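PDB 5MV0: L protein from CAS virus, which probably contributes the cap-snatching endonuclease domain of a reptarenavirus polymerase, cleaving host RNA to supply capped primers for viral transcription. Local coordinates for residues B[66-69]-B[70-74]; B[125-128]-B[129-133]; B[152-155]-B[156-159]. One frame throughout, in Å; residues are numbered along the deposited sequence.

Contacts 1 and 2 lie on one side of the chain's centre and contact 3 on the opposite side. All three sit where a helix starts: 68-73, 127-133 and 155-170. Contacts 1 and 2 have centres 14 Å apart and touch: L68 CD2 packs on V127 CG2 at 3.7 Å, and I72 CD1 on L131 CD2 at 4.1 Å, joining the two short helices. A phosphate ion lies at the beginning of contact 1. Contact 3 touches neither, its nearest atoms being about 22 Å from contact 1 and about 29 Å from contact 2.

Contact 1. Residues B[66-69]-B[70-74]; sequences ISLN and MVIDR. With PO4 (phosphate ion), chain F.
S67 caps the start of helix 68-73, and with M70 it forms a capping box in which a sulfur takes the reciprocal role. M70 N donates to S67 OG at 3.3 Å. In return S67 N points almost straight at M70 SD, a weak bond of 3.6 Å. The serine torsion (chi1 63°) sets OG between its own backbone N and carbonyl carbon, where it can accept from the helix and also donate to O3 of the phosphate ion at 2.8 Å. The phosphate probably comes from the crystallisation liquor. N69 holds it from a second direction, its ND2 giving one bond of 2.8 Å to O4 and a weak, longer one to O2. H84 of the same chain and S119 of the second subunit also bond to it, so the anion bridges two copies of the protein. The start of the helix would probably add a favourable field for its negative charge. The amide of N69 is positioned in turn by F82 N, which donates to OD1.

Apolar side chains line the rest of the turn. I66 crosses V71 at about a right angle, CD1 meeting CG2 at 3.7 Å, and both lean on Y90 of strand 89-93. One turn of helix brings L68 CG within 3.7 Å of I72 CD1; beyond them lies helix 127-133. At the far end R74 reaches back along the helix, its guanidinium forming a salt bridge with E182 of the second subunit, while I66 CD1 covers one of its faces near the rim. R74 NH1 also donates to M70 O at 3.1 Å, arriving well above that carbonyl plane, on the face opposite the one approached by R74 N.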
loop_
_atom_site.group_PDB
_atom_site.type_symbol
_atom_site.label_atom_id
_atom_site.label_comp_id
_atom_site.label_asym_id
_atom_site.label_seq_id
_atom_site.Cartn_x
_atom_site.Cartn_y
_atom_site.Cartn_z
ATOM N N ILE B 66 -2.074 11.477 -19.714
ATOM C CA ILE B 66 -2.676 12.023 -20.919
ATOM C C ILE B 66 -2.234 13.475 -21.082
ATOM O O ILE B 66 -1.922 14.180 -20.109
ATOM C CB ILE B 66 -4.212 11.902 -20.911
ATOM C CG1 ILE B 66 -4.830 12.764 -19.812
ATOM C CG2 ILE B 66 -4.640 10.433 -20.777
ATOM C CD1 ILE B 66 -6.340 12.808 -19.890
ATOM N N SER B 67 -2.202 13.926 -22.327
ATOM C CA SER B 67 -1.716 15.253 -22.641
ATOM C C SER B 67 -2.848 16.274 -22.548
ATOM O O SER B 67 -4.025 15.934 -22.442
ATOM C CB SER B 67 -1.115 15.272 -24.046
ATOM O OG SER B 67 -2.125 14.982 -24.985
ATOM N N LEU B 68 -2.471 17.547 -22.628
ATOM C CA LEU B 68 -3.476 18.600 -22.723
ATOM C C LEU B 68 -4.398 18.378 -23.915
ATOM O O LEU B 68 -5.623 18.502 -23.795
ATOM C CB LEU B 68 -2.782 19.955 -22.825
ATOM C CG LEU B 68 -3.696 21.148 -23.065
ATOM C CD1 LEU B 68 -4.593 21.315 -21.876
ATOM C CD2 LEU B 68 -2.832 22.382 -23.290
ATOM N N ASN B 69 -3.830 18.031 -25.074
ATOM C CA ASN B 69 -4.652 17.788 -26.255
ATOM C C ASN B 69 -5.704 16.715 -25.989
ATOM O O ASN B 69 -6.854 16.840 -26.430
ATOM C CB ASN B 69 -3.766 17.403 -27.441
ATOM C CG ASN B 69 -3.176 18.618 -28.152
ATOM O OD1 ASN B 69 -3.849 19.630 -28.330
ATOM N ND2 ASN B 69 -1.917 18.521 -28.553
ATOM N N MET B 70 -5.338 15.665 -25.243
ATOM C CA MET B 70 -6.292 14.602 -24.931
ATOM C C MET B 70 -7.325 15.057 -23.915
ATOM O O MET B 70 -8.477 14.611 -23.957
ATOM C CB MET B 70 -5.562 13.370 -24.396
ATOM C CG MET B 70 -4.603 12.757 -25.384
ATOM S SD MET B 70 -3.587 11.482 -24.598
ATOM C CE MET B 70 -2.219 11.421 -25.730
ATOM N N VAL B 71 -6.926 15.909 -22.972
ATOM C CA VAL B 71 -7.900 16.473 -22.050
ATOM C C VAL B 71 -8.946 17.264 -22.822
ATOM O O VAL B 71 -10.153 17.110 -22.609
ATOM C CB VAL B 71 -7.199 17.340 -20.992
ATOM C CG1 VAL B 71 -8.237 18.081 -20.134
ATOM C CG2 VAL B 71 -6.306 16.462 -20.117
ATOM N N ILE B 72 -8.495 18.112 -23.743
ATOM C CA ILE B 72 -9.434 18.939 -24.485
ATOM C C ILE B 72 -10.279 18.086 -25.421
ATOM O O ILE B 72 -11.465 18.378 -25.632
ATOM C CB ILE B 72 -8.665 20.052 -25.215
ATOM C CG1 ILE B 72 -8.046 20.985 -24.168
ATOM C CG2 ILE B 72 -9.591 20.842 -26.131
ATOM C CD1 ILE B 72 -6.944 21.876 -24.706
ATOM N N ASP B 73 -9.707 17.000 -25.960
ATOM C CA ASP B 73 -10.498 16.051 -26.739
ATOM C C ASP B 73 -11.680 15.532 -25.939
ATOM O O ASP B 73 -12.759 15.306 -26.495
ATOM C CB ASP B 73 -9.637 14.875 -27.192
ATOM C CG ASP B 73 -8.705 15.244 -28.295
ATOM O OD1 ASP B 73 -9.002 16.227 -29.015
ATOM O OD2 ASP B 73 -7.672 14.556 -28.441
ATOM N N ARG B 74 -11.494 15.332 -24.633
ATOM C CA ARG B 74 -12.563 14.835 -23.778
ATOM C C ARG B 74 -13.596 15.899 -23.448
ATOM O O ARG B 74 -14.623 15.574 -22.839
ATOM C CB ARG B 74 -11.978 14.260 -22.484
ATOM C CG ARG B 74 -11.244 12.950 -22.680
ATOM C CD ARG B 74 -10.299 12.630 -21.516
ATOM N NE ARG B 74 -9.870 11.239 -21.578
ATOM C CZ ARG B 74 -9.008 10.763 -22.468
ATOM N NH1 ARG B 74 -8.477 11.570 -23.373
ATOM N NH2 ARG B 74 -8.683 9.477 -22.466
HETATM P P PO4 F . -0.046 15.388 -27.855
HETATM O O1 PO4 F . 1.211 15.093 -28.630
HETATM O O2 PO4 F . 0.212 16.516 -26.883
HETATM O O3 PO4 F . -0.581 14.171 -27.156
HETATM O O4 PO4 F . -1.104 15.827 -28.836
#

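Contact 2. Residues B[125-128]-B[129-133]; sequences SGVE and DHLKH
G126 and H130 meet where the chain turns into helix 127-133, with G126 as the N-cap. G126 has a positive phi of 90°, a backbone angle that glycine adopts readily, and from there the chain runs directly into helical geometry. Two main-chain bonds set the first turn: L131 N donates to V127 O at 3.1 Å, and K132 N to E128 O at 2.8 Å. The bond from H130 N to G126 O is weak, and the side chain of the same residue supplies a second donor to that oxygen. H130 CG stands beside its own backbone N (chi1 -81°), which swings the imidazole back toward the N-terminus of the helix. ND1 then donates to G126 O at 3.0 Å, nearly straight at 175°. The oxygen lies in the ring plane, whereas ND1 sits well above the plane of the G126 carbonyl. F82 meets the same imidazole edge-to-face.

On the buried flank V127 and L131 run side by side, CG1 to CD2 at 3.7 Å, and both press on F138 of strand 137-145. On the more exposed flank E128 is extended and K132 lies alongside it, bending at its far end. Their methylenes touch, yet E128 OE2 stays 4.6 Å from K132 NZ, too far for a salt bridge. A water donates to D129 OD1 and, weakly, to E128 OE1, linking two carboxylates at the helix start. The chemistry implies that H130 carries a proton on ND1, that the bond to G126 O, together with the F82 ring, probably holds the imidazole in this rotation, and that the E128-K132 attraction, at a distance beyond a salt bridge, is probably modest.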
loop_
_atom_site.group_PDB
_atom_site.type_symbol
_atom_site.label_atom_id
_atom_site.label_comp_id
_atom_site.label_asym_id
_atom_site.label_seq_id
_atom_site.Cartn_x
_atom_site.Cartn_y
_atom_site.Cartn_z
ATOM N N SER B 125 0.841 28.966 -22.770
ATOM C CA SER B 125 0.585 30.171 -23.557
ATOM C C SER B 125 -0.411 29.910 -24.680
ATOM O O SER B 125 -0.246 28.978 -25.476
ATOM C CB SER B 125 1.893 30.707 -24.137
ATOM O OG SER B 125 2.748 31.167 -23.104
ATOM N N GLY B 126 -1.460 30.736 -24.731
ATOM C CA GLY B 126 -2.440 30.688 -25.792
ATOM C C GLY B 126 -3.624 29.774 -25.545
ATOM O O GLY B 126 -4.685 29.988 -26.139
ATOM N N VAL B 127 -3.483 28.778 -24.668
ATOM C CA VAL B 127 -4.520 27.761 -24.509
ATOM C C VAL B 127 -5.798 28.370 -23.942
ATOM O O VAL B 127 -6.906 28.095 -24.426
ATOM C CB VAL B 127 -4.004 26.612 -23.622
ATOM C CG1 VAL B 127 -5.116 25.609 -23.347
ATOM C CG2 VAL B 127 -2.807 25.950 -24.278
ATOM N N GLU B 128 -5.672 29.187 -22.896
ATOM C CA GLU B 128 -6.865 29.735 -22.261
ATOM C C GLU B 128 -7.689 30.547 -23.256
ATOM O O GLU B 128 -8.917 30.426 -23.300
ATOM C CB GLU B 128 -6.487 30.595 -21.052
ATOM C CG GLU B 128 -7.697 30.997 -20.217
ATOM C CD GLU B 128 -7.364 31.950 -19.062
ATOM O OE1 GLU B 128 -6.264 32.534 -19.057
ATOM O OE2 GLU B 128 -8.220 32.122 -18.168
ATOM N N ASP B 129 -7.022 31.373 -24.067
ATOM C CA ASP B 129 -7.727 32.169 -25.069
ATOM C C ASP B 129 -8.553 31.294 -25.994
ATOM O O ASP B 129 -9.703 31.623 -26.304
ATOM C CB ASP B 129 -6.735 32.997 -25.878
ATOM C CG ASP B 129 -6.162 34.153 -25.085
ATOM O OD1 ASP B 129 -6.807 34.574 -24.100
ATOM O OD2 ASP B 129 -5.069 34.640 -25.448
ATOM N N HIS B 130 -7.988 30.173 -26.449
ATOM C CA HIS B 130 -8.728 29.304 -27.360
ATOM C C HIS B 130 -9.961 28.723 -26.690
ATOM O O HIS B 130 -11.022 28.617 -27.314
ATOM C CB HIS B 130 -7.826 28.188 -27.885
ATOM C CG HIS B 130 -6.949 28.611 -29.019
ATOM N ND1 HIS B 130 -5.740 29.247 -28.830
ATOM C CD2 HIS B 130 -7.113 28.507 -30.358
ATOM C CE1 HIS B 130 -5.196 29.513 -30.004
ATOM N NE2 HIS B 130 -6.007 29.071 -30.947
ATOM N N LEU B 131 -9.849 28.349 -25.415
ATOM C CA LEU B 131 -10.983 27.734 -24.741
ATOM C C LEU B 131 -12.043 28.770 -24.390
ATOM O O LEU B 131 -13.242 28.509 -24.530
ATOM C CB LEU B 131 -10.511 26.990 -23.486
ATOM C CG LEU B 131 -9.963 25.567 -23.690
ATOM C CD1 LEU B 131 -10.954 24.743 -24.462
ATOM C CD2 LEU B 131 -8.655 25.567 -24.414
ATOM N N LYS B 132 -11.632 29.945 -23.917
ATOM C CA LYS B 132 -12.627 30.972 -23.614
ATOM C C LYS B 132 -13.381 31.384 -24.871
ATOM O O LYS B 132 -14.581 31.674 -24.812
ATOM C CB LYS B 132 -11.961 32.186 -22.965
ATOM C CG LYS B 132 -11.385 31.929 -21.581
ATOM C CD LYS B 132 -10.627 33.147 -21.063
ATOM C CE LYS B 132 -11.570 34.224 -20.576
ATOM N NZ LYS B 132 -12.314 33.779 -19.354
ATOM N N HIS B 133 -12.698 31.378 -26.016
ATOM C CA HIS B 133 -13.355 31.656 -27.288
ATOM C C HIS B 133 -14.523 30.709 -27.533
ATOM O O HIS B 133 -15.490 31.079 -28.205
ATOM C CB HIS B 133 -12.327 31.553 -28.415
ATOM C CG HIS B 133 -12.790 32.134 -29.715
ATOM N ND1 HIS B 133 -13.532 31.421 -30.632
ATOM C CD2 HIS B 133 -12.621 33.368 -30.245
ATOM C CE1 HIS B 133 -13.798 32.190 -31.673
ATOM N NE2 HIS B 133 -13.258 33.378 -31.462
HETATM O O HOH W 1 -5.939 35.252 -20.998
#

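Contact 3. Residues B[152-155]-B[156-159]; sequences NVPE and RLLF
The puckered ring of P154 lies alongside L157, both pointing the same way, with P154 CD 4.0 Å from L157 CD1; I20 of helix 4-20 touches the same ring. Two flat groups lead outward from the first turn. F159 turns its phenyl ring away from the loop, where it meets Y194 edge-to-face. The other is the R156 guanidinium, whose NE forms a salt bridge with E160 and whose NH2 donates to S201. R156 CG lies anti to the backbone N, and a bend at chi2 (55°) carries the chain along the helix toward these partners.

P154 is the N-cap of helix 155-170, which follows the loop after strand 137-145. Its carbonyl oxygen serves two donors. L157 N reaches P154 O at 3.0 Å from well above the carbonyl plane, with a bent N-H...O angle of 136°, whereas L158 N makes only a weak 3.5 Å bond to it. A regular helical bond follows, F159 N to E155 O at 2.9 Å.

V153 closes the buried side. It crosses both leucines at about a right angle, its CG1 meeting L157 CB at 4.2 Å and L158 CD2 at 3.4 Å. The latter is tighter than usual van der Waals contact, and its exact value is doubtful. I17 of helix 4-20 packs on V153 and L157, and I48 of helix 34-57 on L158, so the loop and the first turn pack against both helices. The chemistry is thus divided: hydrocarbon contacts join the helix start to its neighbours, the P154 carbonyl opens the turn with one bent and one weak bond, and the arginine charge is met by E160 farther along the helix.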
loop_
_atom_site.group_PDB
_atom_site.type_symbol
_atom_site.label_atom_id
_atom_site.label_comp_id
_atom_site.label_asym_id
_atom_site.label_seq_id
_atom_site.Cartn_x
_atom_site.Cartn_y
_atom_site.Cartn_z
ATOM N N ASN B 152 -2.350 11.704 3.881
ATOM C CA ASN B 152 -2.395 10.601 4.834
ATOM C C ASN B 152 -1.026 10.003 5.140
ATOM O O ASN B 152 -0.931 9.153 6.029
ATOM C CB ASN B 152 -3.295 9.491 4.304
ATOM C CG ASN B 152 -4.698 9.961 4.043
ATOM O OD1 ASN B 152 -5.346 10.508 4.929
ATOM N ND2 ASN B 152 -5.165 9.790 2.807
ATOM N N VAL B 153 0.022 10.384 4.417
ATOM C CA VAL B 153 1.345 9.813 4.667
ATOM C C VAL B 153 2.029 10.600 5.776
ATOM O O VAL B 153 2.150 11.829 5.669
ATOM C CB VAL B 153 2.209 9.803 3.398
ATOM C CG1 VAL B 153 3.547 9.164 3.710
ATOM C CG2 VAL B 153 1.504 9.054 2.290
ATOM N N PRO B 154 2.494 9.939 6.844
ATOM C CA PRO B 154 3.189 10.656 7.923
ATOM C C PRO B 154 4.388 11.435 7.393
ATOM O O PRO B 154 5.159 10.936 6.568
ATOM C CB PRO B 154 3.634 9.537 8.874
ATOM C CG PRO B 154 2.746 8.356 8.555
ATOM C CD PRO B 154 2.399 8.484 7.089
ATOM N N GLU B 155 4.550 12.666 7.896
ATOM C CA GLU B 155 5.618 13.527 7.395
ATOM C C GLU B 155 6.992 12.909 7.609
ATOM O O GLU B 155 7.913 13.155 6.817
ATOM C CB GLU B 155 5.572 14.909 8.054
ATOM C CG GLU B 155 6.487 15.891 7.330
ATOM C CD GLU B 155 6.556 17.271 7.959
ATOM O OE1 GLU B 155 5.872 17.519 8.979
ATOM O OE2 GLU B 155 7.309 18.108 7.419
ATOM N N ARG B 156 7.156 12.103 8.662
ATOM C CA ARG B 156 8.456 11.487 8.897
ATOM C C ARG B 156 8.862 10.592 7.729
ATOM O O ARG B 156 10.052 10.493 7.398
ATOM C CB ARG B 156 8.423 10.692 10.201
ATOM C CG ARG B 156 9.756 10.106 10.600
ATOM C CD ARG B 156 10.813 11.190 10.670
ATOM N NE ARG B 156 12.137 10.655 10.986
ATOM C CZ ARG B 156 12.671 10.632 12.202
ATOM N NH1 ARG B 156 11.993 11.112 13.243
ATOM N NH2 ARG B 156 13.888 10.132 12.375
ATOM N N LEU B 157 7.895 9.929 7.094
ATOM C CA LEU B 157 8.238 9.052 5.975
ATOM C C LEU B 157 8.630 9.853 4.734
ATOM O O LEU B 157 9.552 9.461 4.007
ATOM C CB LEU B 157 7.077 8.104 5.677
ATOM C CG LEU B 157 6.727 7.101 6.784
ATOM C CD1 LEU B 157 5.573 6.184 6.359
ATOM C CD2 LEU B 157 7.958 6.278 7.176
ATOM N N LEU B 158 7.949 10.974 4.469
ATOM C CA LEU B 158 8.395 11.878 3.410
ATOM C C LEU B 158 9.807 12.360 3.671
ATOM O O LEU B 158 10.610 12.500 2.737
ATOM C CB LEU B 158 7.471 13.091 3.294
ATOM C CG LEU B 158 6.248 13.066 2.379
ATOM C CD1 LEU B 158 6.644 12.899 0.894
ATOM C CD2 LEU B 158 5.305 11.982 2.818
ATOM N N PHE B 159 10.103 12.686 4.931
ATOM C CA PHE B 159 11.453 13.087 5.304
ATOM C C PHE B 159 12.457 11.977 5.018
ATOM O O PHE B 159 13.538 12.229 4.478
ATOM C CB PHE B 159 11.513 13.470 6.788
ATOM C CG PHE B 159 12.922 13.578 7.299
ATOM C CD1 PHE B 159 13.698 14.692 6.979
ATOM C CD2 PHE B 159 13.500 12.544 8.030
ATOM C CE1 PHE B 159 15.021 14.782 7.408
ATOM C CE2 PHE B 159 14.822 12.630 8.458
ATOM C CZ PHE B 159 15.579 13.750 8.159
#